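Local coordinates for protein endolysin B (Mycobacterium phage D29, PDB 3HC7) that cleaves the ester linkage joining mycolic acids to arabinogalactan in the mycobacterial cell wall, helping the phage lyse its host, at residues M120-K123 with G124-H127. Residues are numbered along the deposited sequence; the frame is centred on the assembly and turned at random.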
# COMPACT_ATOMS: atom_id res chain seq x y z
N MET A 120 3.05 4.77 -1.57
CA MET A 120 3.25 5.21 -2.95
C MET A 120 2.28 6.31 -3.30
O MET A 120 2.06 6.59 -4.48
CB MET A 120 3.02 4.07 -3.94
CG MET A 120 4.09 2.99 -3.97
SD MET A 120 3.59 1.65 -5.09
CE MET A 120 3.68 2.46 -6.69
N ARG A 121 1.65 6.92 -2.31
CA ARG A 121 0.62 7.91 -2.60
C ARG A 121 1.15 9.06 -3.47
O ARG A 121 2.17 9.67 -3.15
CB ARG A 121 -0.02 8.45 -1.33
CG ARG A 121 -1.19 9.38 -1.60
CD ARG A 121 -1.87 9.82 -0.32
NE ARG A 121 -1.02 10.71 0.47
CZ ARG A 121 -0.89 12.01 0.23
NH1 ARG A 121 -1.54 12.58 -0.78
NH2 ARG A 121 -0.10 12.75 1.00
N GLN A 122 0.45 9.33 -4.57
CA GLN A 122 0.82 10.39 -5.50
C GLN A 122 0.83 11.74 -4.79
O GLN A 122 0.08 11.95 -3.84
CB GLN A 122 -0.17 10.41 -6.67
CG GLN A 122 -0.14 11.67 -7.54
CD GLN A 122 -1.09 11.59 -8.71
OE1 GLN A 122 -1.30 10.52 -9.29
NE2 GLN A 122 -1.67 12.73 -9.08
N LYS A 123 1.69 12.65 -5.24
CA LYS A 123 1.83 13.94 -4.58
C LYS A 123 0.54 14.76 -4.64
O LYS A 123 -0.02 14.97 -5.72
CB LYS A 123 2.98 14.75 -5.21
CG LYS A 123 3.49 15.87 -4.31
CD LYS A 123 3.87 17.11 -5.11
CE LYS A 123 4.83 16.79 -6.25
NZ LYS A 123 5.14 18.01 -7.06
N GLY A 124 0.06 15.20 -3.48
CA GLY A 124 -1.10 16.07 -3.41
C GLY A 124 -2.43 15.39 -3.69
O GLY A 124 -3.46 16.05 -3.77
N PHE A 125 -2.41 14.07 -3.81
CA PHE A 125 -3.61 13.29 -4.09
C PHE A 125 -4.11 12.59 -2.81
O PHE A 125 -3.53 11.59 -2.40
CB PHE A 125 -3.27 12.25 -5.15
CG PHE A 125 -4.46 11.56 -5.75
CD1 PHE A 125 -4.89 11.88 -7.04
CD2 PHE A 125 -5.15 10.59 -5.05
CE1 PHE A 125 -5.98 11.25 -7.60
CE2 PHE A 125 -6.25 9.95 -5.61
CZ PHE A 125 -6.66 10.29 -6.89
N ALA A 126 -5.17 13.10 -2.20
CA ALA A 126 -5.70 12.50 -0.97
C ALA A 126 -7.19 12.76 -0.72
O ALA A 126 -7.74 13.76 -1.18
CB ALA A 126 -4.89 12.96 0.23
N HIS A 127 -7.83 11.85 0.01
CA HIS A 127 -9.24 11.96 0.35
C HIS A 127 -9.44 11.77 1.84
O HIS A 127 -8.71 11.01 2.47
CB HIS A 127 -10.08 10.92 -0.40
CG HIS A 127 -10.04 11.05 -1.89
ND1 HIS A 127 -9.27 10.23 -2.69
CD2 HIS A 127 -10.68 11.91 -2.73
CE1 HIS A 127 -9.43 10.58 -3.95
NE2 HIS A 127 -10.28 11.59 -4.00
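Phe125 turns its backbone carbonyl back to Arg121, whose NH1 donates a hydrogen bond of 2.8 Å to Phe125 O. The acceptor lies at the edge of the guanidinium, almost in its plane, and the N-H points at it fairly straight (159°). Seen from the carbonyl the approach is less regular, because NH1 sits well above the carbonyl plane. The arginine chain runs out extended as far as CD and then bends about the CG–CD bond (chi3 69°), which turns the edge of the guanidinium toward Phe125 O, the oxygen that Arg121 CD also approaches at 3.2 Å. NE of Arg121 also bonds to Ala169 O and NH2, weakly, to Thr140 OG1; with NH1 on Phe125 O, all three nitrogens of this buried group have a partner. The methyl of Ala126 comes close as well, its CB 3.5 Å from Arg121 NH1.

Between these residues the chain reverses in a type II beta turn from Gln122 to Phe125, closed by a long bond from Phe125 N to Gln122 O (3.3 Å). Gly124 takes the third position with positive phi, as is usual for a type II turn. The turn belongs to the loop that follows strand 110-116 of the central parallel sheet in this cutinase-like alpha/beta hydrolase; the Arg121 side chain lies about 8 Å from that of Asp166, the inferred catalytic acid.

The Phe125 side chain touches Val158 and Asp160 of strand 157-161. Gln122 crosses it at a slant, with Gln122 CB 3.9 Å from Phe125 CB and the amide inclined 56° to the ring, while its OE1 accepts from Leu151 N and its NE2 bonds to Glu152.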